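PDB 3EZF: ParA from Salmonella enterica subsp. enterica serovar Newport str. SL317, which is a P-loop ATPase of plasmid partition that probably binds ATP and ADP and, in its ADP-bound form, probably represses transcription as a winged-helix DNA-binding protein. Local coordinates for residues 270-275 with 310-315; 103-108 with 146-151; 218-223 with 230-235. All blocks are in the same frame, centred on the assembly; numbering follows the deposited sequence.

Contact 1: 270-275 with 310-315; sequences SDLLLT and LSASIG
S311 grips the carbonyl of D271 twice in the loops leading into the two strands. Its backbone N donates to D271 O at 2.9 Å, standing above the carbonyl plane. Its OG donates to the same oxygen at 3.1 Å, in the carbonyl plane and on a lone pair; with chi1 at 64° the hydroxyl lies between the backbone N and the carbonyl carbon, which lets OG and N of S311 reach the same oxygen. The strands themselves run parallel. L273 N gives its hydrogen to A312 O in an almost straight bond (171° at the hydrogen), L273 O accepts from I314 N at 2.9 Å, and I314 O accepts from T275 N at 2.7 Å. L273 therefore bonds to A312 through its N and to I314 through its O, while I314 bonds to L273 and T275, the alternation of parallel strands. L272, A312 and I314 share a sheet face, where the branch CD2 of L272 lies 3.7 Å from A312 CB and 3.9 Å from I314 CG1. L273 points to the opposite face, and the end of L310 brings CD1 against its CB. Three further polar ends find partners outside the pair of segments: D271 OD2 pairs with R309, S270 OG with G266 O, and S313 OG with D6 of the second subunit. Small and branched apolar residues suit this buried parallel pairing of strands 272-277 and 312-317 at one side of the P-loop NTPase fold.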
loop_
_atom_site.group_PDB
_atom_site.type_symbol
_atom_site.label_atom_id
_atom_site.label_comp_id
_atom_site.label_asym_id
_atom_site.label_seq_id
_atom_site.Cartn_x
_atom_site.Cartn_y
_atom_site.Cartn_z
ATOM N N SER A 270 -9.662 20.296 -5.597
ATOM C CA SER A 270 -8.809 20.829 -4.545
ATOM C C SER A 270 -8.106 22.122 -4.922
ATOM O O SER A 270 -7.778 22.358 -6.087
ATOM C CB SER A 270 -7.779 19.773 -4.151
ATOM O OG SER A 270 -8.407 18.511 -4.015
ATOM N N ASP A 271 -7.866 22.961 -3.923
ATOM C CA ASP A 271 -7.197 24.225 -4.175
ATOM C C ASP A 271 -5.790 24.257 -3.610
ATOM O O ASP A 271 -5.041 25.202 -3.849
ATOM C CB ASP A 271 -8.027 25.402 -3.623
ATOM C CG ASP A 271 -8.883 25.009 -2.439
ATOM O OD1 ASP A 271 -8.358 24.323 -1.538
ATOM O OD2 ASP A 271 -10.074 25.390 -2.408
ATOM N N LEU A 272 -5.422 23.208 -2.886
ATOM C CA LEU A 272 -4.095 23.121 -2.282
ATOM C C LEU A 272 -3.535 21.694 -2.397
ATOM O O LEU A 272 -4.173 20.727 -1.993
ATOM C CB LEU A 272 -4.174 23.553 -0.799
ATOM C CG LEU A 272 -2.938 23.818 0.082
ATOM C CD1 LEU A 272 -2.914 22.845 1.247
ATOM C CD2 LEU A 272 -1.664 23.702 -0.722
ATOM N N LEU A 273 -2.339 21.570 -2.955
ATOM C CA LEU A 273 -1.699 20.273 -3.088
ATOM C C LEU A 273 -0.757 20.113 -1.911
ATOM O O LEU A 273 0.186 20.882 -1.764
ATOM C CB LEU A 273 -0.880 20.207 -4.366
ATOM C CG LEU A 273 -0.516 18.789 -4.799
ATOM C CD1 LEU A 273 -1.755 18.122 -5.405
ATOM C CD2 LEU A 273 0.589 18.832 -5.826
ATOM N N LEU A 274 -1.002 19.124 -1.065
ATOM C CA LEU A 274 -0.124 18.930 0.072
ATOM C C LEU A 274 0.720 17.684 -0.171
ATOM O O LEU A 274 0.235 16.562 -0.081
ATOM C CB LEU A 274 -0.945 18.819 1.359
ATOM C CG LEU A 274 -0.180 18.842 2.684
ATOM C CD1 LEU A 274 -1.153 18.964 3.832
ATOM C CD2 LEU A 274 0.630 17.569 2.835
ATOM N N THR A 275 1.992 17.906 -0.498
ATOM C CA THR A 275 2.930 16.829 -0.779
ATOM C C THR A 275 3.908 16.523 0.344
ATOM O O THR A 275 4.855 17.264 0.584
ATOM C CB THR A 275 3.796 17.124 -2.011
ATOM O OG1 THR A 275 2.966 17.291 -3.163
ATOM C CG2 THR A 275 4.771 15.974 -2.256
ATOM N N LEU A 310 -6.739 23.893 -8.247
ATOM C CA LEU A 310 -5.433 23.877 -7.614
ATOM C C LEU A 310 -4.790 25.258 -7.707
ATOM O O LEU A 310 -4.643 25.795 -8.789
ATOM C CB LEU A 310 -4.560 22.816 -8.286
ATOM C CG LEU A 310 -3.280 22.394 -7.571
ATOM C CD1 LEU A 310 -3.557 22.110 -6.103
ATOM C CD2 LEU A 310 -2.740 21.159 -8.270
ATOM N N SER A 311 -4.414 25.839 -6.574
ATOM C CA SER A 311 -3.815 27.172 -6.573
ATOM C C SER A 311 -2.711 27.400 -5.526
ATOM O O SER A 311 -2.198 28.500 -5.397
ATOM C CB SER A 311 -4.899 28.200 -6.337
ATOM O OG SER A 311 -5.456 28.004 -5.044
ATOM N N ALA A 312 -2.360 26.375 -4.766
ATOM C CA ALA A 312 -1.326 26.505 -3.760
ATOM C C ALA A 312 -0.668 25.141 -3.607
ATOM O O ALA A 312 -1.195 24.139 -4.087
ATOM C CB ALA A 312 -1.937 26.941 -2.448
ATOM N N SER A 313 0.483 25.094 -2.951
ATOM C CA SER A 313 1.146 23.818 -2.751
ATOM C C SER A 313 2.089 23.874 -1.558
ATOM O O SER A 313 2.704 24.895 -1.283
ATOM C CB SER A 313 1.917 23.413 -4.006
ATOM O OG SER A 313 3.076 24.204 -4.144
ATOM N N ILE A 314 2.185 22.760 -0.847
ATOM C CA ILE A 314 3.050 22.658 0.308
ATOM C C ILE A 314 3.787 21.333 0.206
ATOM O O ILE A 314 3.199 20.323 -0.169
ATOM C CB ILE A 314 2.238 22.669 1.625
ATOM C CG1 ILE A 314 1.388 23.939 1.720
ATOM C CG2 ILE A 314 3.178 22.560 2.817
ATOM C CD1 ILE A 314 2.170 25.227 1.734
ATOM N N GLY A 315 5.078 21.351 0.522
ATOM C CA GLY A 315 5.883 20.144 0.487
ATOM C C GLY A 315 6.696 20.069 1.766
ATOM O O GLY A 315 6.994 21.107 2.357
#

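Contact 2: 103-108 with 146-151; sequences KYRDIH and DLRILV
The guanidinium group of R105 lies flat on that of R148, with planes 13° apart and centres 4.6 Å apart. The stack is offset: R148 CD sits over one face of R105, toward the rim, while the aliphatic CD of K103 covers the opposite face. At the edge of R105, in its plane, is D146 O, to which NH2 makes a weak hydrogen bond of 3.3 Å. One face of R148 in turn receives R105 NE, and R105 CB also lies over that face. Bends at chi3 in both arginines (71° in R105, -55° in R148) turn the planar ends out of line with their chains, and the two side chains meet at about a right angle.

D146 supplies the negative charge. K103 runs alongside it, pointing the same way, and its bent end brings NZ to D146 OD2 at 2.7 Å on the anti lone pair. R105 NH2 lies 3.3 Å from the same OD2, but that oxygen stands well out of the guanidinium plane, so charge alone joins them. D146 OD1 pairs with R137, and R148 NH2 with D249.

L147 presses CD1 on Y104 at its CB, 3.4 Å away, an apolar contact between the loop after helix 89-98 and the chain entering strand 149-153. The Y104 hydroxyl is hydrogen-bonded to R399 and E396 of helix 378-400, and its ring meets F250 edge-to-face.

A long flexible lysine and a flat arginine suit one carboxylate because each can approach it from its own direction. The chemistry implies that two arginines can stack despite like charge when acids stand close to each: D146, shared by K103, R105 and R137, probably offsets part of the charge of R105, and D249 probably that of R148.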
loop_
_atom_site.group_PDB
_atom_site.type_symbol
_atom_site.label_atom_id
_atom_site.label_comp_id
_atom_site.label_asym_id
_atom_site.label_seq_id
_atom_site.Cartn_x
_atom_site.Cartn_y
_atom_site.Cartn_z
ATOM N N LYS A 103 -14.131 32.589 15.294
ATOM C CA LYS A 103 -13.771 31.206 14.939
ATOM C C LYS A 103 -13.257 31.195 13.505
ATOM O O LYS A 103 -13.462 32.146 12.753
ATOM C CB LYS A 103 -14.992 30.283 14.996
ATOM C CG LYS A 103 -15.585 30.089 16.357
ATOM C CD LYS A 103 -17.044 29.656 16.253
ATOM C CE LYS A 103 -17.719 29.562 17.628
ATOM N NZ LYS A 103 -17.124 28.523 18.517
ATOM N N TYR A 104 -12.619 30.101 13.117
ATOM C CA TYR A 104 -12.086 29.987 11.771
ATOM C C TYR A 104 -13.167 30.165 10.704
ATOM O O TYR A 104 -12.909 30.686 9.614
ATOM C CB TYR A 104 -11.385 28.644 11.600
ATOM C CG TYR A 104 -10.616 28.568 10.311
ATOM C CD1 TYR A 104 -11.244 28.173 9.127
ATOM C CD2 TYR A 104 -9.265 28.928 10.260
ATOM C CE1 TYR A 104 -10.553 28.143 7.925
ATOM C CE2 TYR A 104 -8.564 28.902 9.062
ATOM C CZ TYR A 104 -9.211 28.506 7.895
ATOM O OH TYR A 104 -8.529 28.494 6.696
ATOM N N ARG A 105 -14.382 29.746 11.027
ATOM C CA ARG A 105 -15.494 29.866 10.090
ATOM C C ARG A 105 -16.024 31.309 9.997
ATOM O O ARG A 105 -16.996 31.577 9.302
ATOM C CB ARG A 105 -16.633 28.939 10.520
ATOM C CG ARG A 105 -17.411 29.477 11.681
ATOM C CD ARG A 105 -18.323 28.442 12.275
ATOM N NE ARG A 105 -17.579 27.414 12.994
ATOM C CZ ARG A 105 -18.152 26.508 13.777
ATOM N NH1 ARG A 105 -19.465 26.526 13.923
ATOM N NH2 ARG A 105 -17.426 25.591 14.405
ATOM N N ASP A 106 -15.396 32.237 10.708
ATOM C CA ASP A 106 -15.834 33.629 10.675
ATOM C C ASP A 106 -14.894 34.486 9.818
ATOM O O ASP A 106 -15.201 35.632 9.486
ATOM C CB ASP A 106 -15.898 34.195 12.100
ATOM C CG ASP A 106 -17.000 33.564 12.935
ATOM O OD1 ASP A 106 -16.703 33.025 14.019
ATOM O OD2 ASP A 106 -18.172 33.608 12.511
ATOM N N ILE A 107 -13.751 33.922 9.456
ATOM C CA ILE A 107 -12.771 34.639 8.659
ATOM C C ILE A 107 -12.790 34.181 7.219
ATOM O O ILE A 107 -12.759 34.998 6.295
ATOM C CB ILE A 107 -11.342 34.411 9.204
ATOM C CG1 ILE A 107 -11.139 35.198 10.489
ATOM C CG2 ILE A 107 -10.311 34.787 8.153
ATOM C CD1 ILE A 107 -12.176 34.916 11.522
ATOM N N HIS A 108 -12.854 32.866 7.032
ATOM C CA HIS A 108 -12.813 32.283 5.699
ATOM C C HIS A 108 -14.124 31.774 5.117
ATOM O O HIS A 108 -14.936 31.180 5.829
ATOM C CB HIS A 108 -11.810 31.138 5.708
ATOM C CG HIS A 108 -10.457 31.528 6.211
ATOM N ND1 HIS A 108 -9.521 32.172 5.425
ATOM C CD2 HIS A 108 -9.883 31.370 7.423
ATOM C CE1 HIS A 108 -8.429 32.384 6.136
ATOM N NE2 HIS A 108 -8.621 31.906 7.351
ATOM N N ASP A 146 -12.023 26.425 16.530
ATOM C CA ASP A 146 -13.175 25.526 16.476
ATOM C C ASP A 146 -13.178 24.917 15.077
ATOM O O ASP A 146 -14.200 24.887 14.408
ATOM C CB ASP A 146 -14.472 26.314 16.693
ATOM C CG ASP A 146 -15.633 25.431 17.143
ATOM O OD1 ASP A 146 -15.517 24.195 17.051
ATOM O OD2 ASP A 146 -16.665 25.980 17.586
ATOM N N LEU A 147 -12.011 24.459 14.639
ATOM C CA LEU A 147 -11.835 23.863 13.315
ATOM C C LEU A 147 -12.758 22.676 13.019
ATOM O O LEU A 147 -12.948 21.788 13.855
ATOM C CB LEU A 147 -10.372 23.440 13.153
ATOM C CG LEU A 147 -9.524 24.200 12.131
ATOM C CD1 LEU A 147 -9.829 25.680 12.193
ATOM C CD2 LEU A 147 -8.041 23.916 12.381
ATOM N N ARG A 148 -13.345 22.689 11.825
ATOM C CA ARG A 148 -14.240 21.628 11.350
ATOM C C ARG A 148 -13.533 20.974 10.164
ATOM O O ARG A 148 -13.435 21.570 9.087
ATOM C CB ARG A 148 -15.554 22.222 10.882
ATOM C CG ARG A 148 -16.325 22.980 11.940
ATOM C CD ARG A 148 -17.486 23.709 11.284
ATOM N NE ARG A 148 -17.032 24.566 10.189
ATOM C CZ ARG A 148 -17.834 25.259 9.391
ATOM N NH1 ARG A 148 -19.148 25.200 9.552
ATOM N NH2 ARG A 148 -17.318 26.024 8.440
ATOM N N ILE A 149 -13.057 19.746 10.369
ATOM C CA ILE A 149 -12.290 19.010 9.372
ATOM C C ILE A 149 -12.944 17.734 8.824
ATOM O O ILE A 149 -13.465 16.889 9.583
ATOM C CB ILE A 149 -10.915 18.637 9.967
ATOM C CG1 ILE A 149 -10.216 19.905 10.467
ATOM C CG2 ILE A 149 -10.061 17.914 8.934
ATOM C CD1 ILE A 149 -8.799 19.685 11.006
ATOM N N LEU A 150 -12.898 17.592 7.499
ATOM C CA LEU A 150 -13.455 16.415 6.841
ATOM C C LEU A 150 -12.378 15.655 6.074
ATOM O O LEU A 150 -11.572 16.254 5.344
ATOM C CB LEU A 150 -14.559 16.811 5.868
ATOM C CG LEU A 150 -15.301 15.625 5.240
ATOM C CD1 LEU A 150 -16.184 14.978 6.289
ATOM C CD2 LEU A 150 -16.145 16.104 4.059
ATOM N N VAL A 151 -12.361 14.336 6.233
ATOM C CA VAL A 151 -11.370 13.533 5.534
ATOM C C VAL A 151 -12.043 12.546 4.612
ATOM O O VAL A 151 -12.405 11.455 5.025
ATOM C CB VAL A 151 -10.464 12.738 6.504
ATOM C CG1 VAL A 151 -9.496 11.876 5.698
ATOM C CG2 VAL A 151 -9.675 13.681 7.405
#

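Contact 3: 218-223 with 230-235; sequences QWRELV and QNQYEI. Unlike the reference sequence in segment 218-223: R220 (reference Glu), E221 (reference Asp). Unlike the reference sequence in segment 230-235: Q230 (reference Met), N231 (reference Lys), Q232 (reference Pro), Y233 (reference Ser), I235 (reference Val).
A helix and the loop that returns from it make this contact: helix 219-226 is met by the segment leading to helix 235-241, a short connection between two successive helices of the P-loop ATPase domain. W219, in the first turn of the helix, carries the polar part. Its NE1 donates to Q232 O at 3.1 Å with an angle of 159° at the hydrogen, and the oxygen lies close to the indole plane, at the ring's edge. The donor is tilted 16° from the carbonyl plane of Q232. W219 places its CG anti to the backbone N (chi1 -170°), which aims the ring across toward the loop.

Q232 lays its side chain beside that bond, its amide nearly coplanar with the indole, and continues past the CB of R220. The Q232 chain can lie this way because CG is placed between the backbone N and the carbonyl carbon and the rest runs extended. The guanidinium of R220 stands at right angles to that amide and is paired with E224 of its own helix.

Apolar contacts complete the join. I235 brings CG1 to the edge of the indole, 4.0 Å from W219 CZ2, the two side chains sliding past each other in opposite directions. One turn along the helix, V223 puts CG2 over a face of W219, while its CG1 reaches Q230 CB at 4.1 Å and I235 CD1 at 4.3 Å. M181 and L182 also pack on W219.

Tryptophan suits its position by combining a broad apolar surface with one N-H. Because Q232 O accepts from N265 of helix 261-267 as well, that carbonyl oxygen is held by two side-chain donors, and the loop is thereby fastened to two helices at once.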
loop_
_atom_site.group_PDB
_atom_site.type_symbol
_atom_site.label_atom_id
_atom_site.label_comp_id
_atom_site.label_asym_id
_atom_site.label_seq_id
_atom_site.Cartn_x
_atom_site.Cartn_y
_atom_site.Cartn_z
ATOM N N GLN A 218 -14.097 0.980 -13.737
ATOM C CA GLN A 218 -15.242 1.085 -14.615
ATOM C C GLN A 218 -15.922 2.433 -14.434
ATOM O O GLN A 218 -17.077 2.626 -14.818
ATOM C CB GLN A 218 -16.186 -0.060 -14.272
ATOM C CG GLN A 218 -17.422 -0.183 -15.124
ATOM C CD GLN A 218 -18.188 -1.453 -14.791
ATOM O OE1 GLN A 218 -18.339 -1.815 -13.609
ATOM N NE2 GLN A 218 -18.677 -2.142 -15.828
ATOM N N TRP A 219 -15.177 3.377 -13.872
ATOM C CA TRP A 219 -15.684 4.714 -13.605
ATOM C C TRP A 219 -16.448 5.403 -14.736
ATOM O O TRP A 219 -17.638 5.691 -14.577
ATOM C CB TRP A 219 -14.548 5.630 -13.117
ATOM C CG TRP A 219 -15.052 6.964 -12.599
ATOM C CD1 TRP A 219 -14.959 8.173 -13.228
ATOM C CD2 TRP A 219 -15.785 7.203 -11.384
ATOM N NE1 TRP A 219 -15.581 9.145 -12.486
ATOM C CE2 TRP A 219 -16.093 8.580 -11.346
ATOM C CE3 TRP A 219 -16.203 6.390 -10.322
ATOM C CZ2 TRP A 219 -16.812 9.163 -10.296
ATOM C CZ3 TRP A 219 -16.916 6.964 -9.278
ATOM C CH2 TRP A 219 -17.209 8.342 -9.270
ATOM N N ARG A 220 -15.795 5.669 -15.869
ATOM C CA ARG A 220 -16.482 6.370 -16.968
ATOM C C ARG A 220 -17.812 5.756 -17.331
ATOM O O ARG A 220 -18.836 6.411 -17.416
ATOM C CB ARG A 220 -15.624 6.443 -18.237
ATOM C CG ARG A 220 -16.326 7.216 -19.349
ATOM C CD ARG A 220 -15.378 7.790 -20.384
ATOM N NE ARG A 220 -15.075 6.859 -21.470
ATOM C CZ ARG A 220 -15.964 6.398 -22.353
ATOM N NH1 ARG A 220 -17.236 6.779 -22.282
ATOM N NH2 ARG A 220 -15.578 5.560 -23.317
ATOM N N GLU A 221 -17.747 4.470 -17.577
ATOM C CA GLU A 221 -18.878 3.642 -17.905
ATOM C C GLU A 221 -20.090 3.937 -16.938
ATOM O O GLU A 221 -21.237 4.206 -17.363
ATOM C CB GLU A 221 -18.351 2.189 -17.754
ATOM C CG GLU A 221 -17.615 1.465 -19.048
ATOM C CD GLU A 221 -16.002 1.758 -19.214
ATOM O OE1 GLU A 221 -15.248 2.776 -18.875
ATOM O OE2 GLU A 221 -15.473 0.830 -19.821
ATOM N N LEU A 222 -19.820 3.826 -15.632
ATOM C CA LEU A 222 -20.820 4.058 -14.574
ATOM C C LEU A 222 -21.325 5.494 -14.537
ATOM O O LEU A 222 -22.493 5.740 -14.240
ATOM C CB LEU A 222 -20.246 3.738 -13.191
ATOM C CG LEU A 222 -20.076 2.261 -12.862
ATOM C CD1 LEU A 222 -19.272 2.089 -11.583
ATOM C CD2 LEU A 222 -21.440 1.623 -12.732
ATOM N N VAL A 223 -20.438 6.450 -14.802
ATOM C CA VAL A 223 -20.838 7.846 -14.776
ATOM C C VAL A 223 -21.838 8.062 -15.890
ATOM O O VAL A 223 -22.789 8.810 -15.730
ATOM C CB VAL A 223 -19.624 8.792 -14.969
ATOM C CG1 VAL A 223 -20.085 10.251 -14.999
ATOM C CG2 VAL A 223 -18.623 8.591 -13.840
ATOM N N GLN A 230 -22.931 13.981 -17.254
ATOM C CA GLN A 230 -22.029 14.466 -16.209
ATOM C C GLN A 230 -20.560 14.327 -16.598
ATOM O O GLN A 230 -20.191 13.415 -17.329
ATOM C CB GLN A 230 -22.260 13.677 -14.920
ATOM C CG GLN A 230 -23.310 14.235 -14.003
ATOM C CD GLN A 230 -22.889 15.556 -13.411
ATOM O OE1 GLN A 230 -23.556 16.084 -12.524
ATOM N NE2 GLN A 230 -21.777 16.103 -13.899
ATOM N N ASN A 231 -19.722 15.222 -16.088
ATOM C CA ASN A 231 -18.289 15.190 -16.366
ATOM C C ASN A 231 -17.625 14.294 -15.331
ATOM O O ASN A 231 -17.617 14.609 -14.150
ATOM C CB ASN A 231 -17.705 16.595 -16.274
ATOM C CG ASN A 231 -16.227 16.627 -16.581
ATOM O OD1 ASN A 231 -15.770 17.412 -17.411
ATOM N ND2 ASN A 231 -15.464 15.768 -15.911
ATOM N N GLN A 232 -17.044 13.192 -15.777
ATOM C CA GLN A 232 -16.432 12.241 -14.861
ATOM C C GLN A 232 -15.401 12.784 -13.900
ATOM O O GLN A 232 -15.105 12.139 -12.907
ATOM C CB GLN A 232 -15.795 11.090 -15.635
ATOM C CG GLN A 232 -14.639 11.519 -16.500
ATOM C CD GLN A 232 -14.027 10.371 -17.239
ATOM O OE1 GLN A 232 -13.463 10.563 -18.312
ATOM N NE2 GLN A 232 -14.122 9.164 -16.669
ATOM N N TYR A 233 -14.846 13.954 -14.184
ATOM C CA TYR A 233 -13.812 14.503 -13.308
ATOM C C TYR A 233 -14.252 15.690 -12.458
ATOM O O TYR A 233 -13.428 16.360 -11.846
ATOM C CB TYR A 233 -12.562 14.868 -14.138
ATOM C CG TYR A 233 -11.953 13.678 -14.864
ATOM C CD1 TYR A 233 -11.544 13.779 -16.197
ATOM C CD2 TYR A 233 -11.801 12.443 -14.220
ATOM C CE1 TYR A 233 -11.003 12.682 -16.866
ATOM C CE2 TYR A 233 -11.258 11.339 -14.881
ATOM C CZ TYR A 233 -10.862 11.465 -16.204
ATOM O OH TYR A 233 -10.332 10.373 -16.862
ATOM N N GLU A 234 -15.553 15.946 -12.408
ATOM C CA GLU A 234 -16.072 17.047 -11.613
ATOM C C GLU A 234 -17.099 16.537 -10.619
ATOM O O GLU A 234 -17.707 17.328 -9.899
ATOM C CB GLU A 234 -16.733 18.103 -12.497
ATOM C CG GLU A 234 -15.834 18.709 -13.557
ATOM C CD GLU A 234 -16.509 19.844 -14.340
ATOM O OE1 GLU A 234 -17.752 19.960 -14.289
ATOM O OE2 GLU A 234 -15.799 20.622 -15.018
ATOM N N ILE A 235 -17.298 15.220 -10.577
ATOM C CA ILE A 235 -18.275 14.638 -9.661
ATOM C C ILE A 235 -17.961 14.930 -8.197
ATOM O O ILE A 235 -18.838 15.345 -7.453
ATOM C CB ILE A 235 -18.388 13.107 -9.810
ATOM C CG1 ILE A 235 -18.455 12.703 -11.285
ATOM C CG2 ILE A 235 -19.635 12.632 -9.087
ATOM C CD1 ILE A 235 -19.561 13.387 -12.060
#

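From the N terminus, contact 2 comes first: the chain entering strand 149-153 returns to the loop that follows helix 89-98, closing a loop that contains strand 112-116 and helix 129-138. Contact 3 follows as a short local closure of six intervening residues between helix 219-226 and the approach to helix 235-241. Contact 1 closes last, joining strands 272-277 and 312-317 across a largely helical excursion. The three closures stand in series, neither nesting nor crossing. Contacts 1 and 2 reach the same six-stranded parallel sheet with centres about 18 Å apart, whereas contact 3 ties peripheral helices, its centre about 30 Å from that of contact 2.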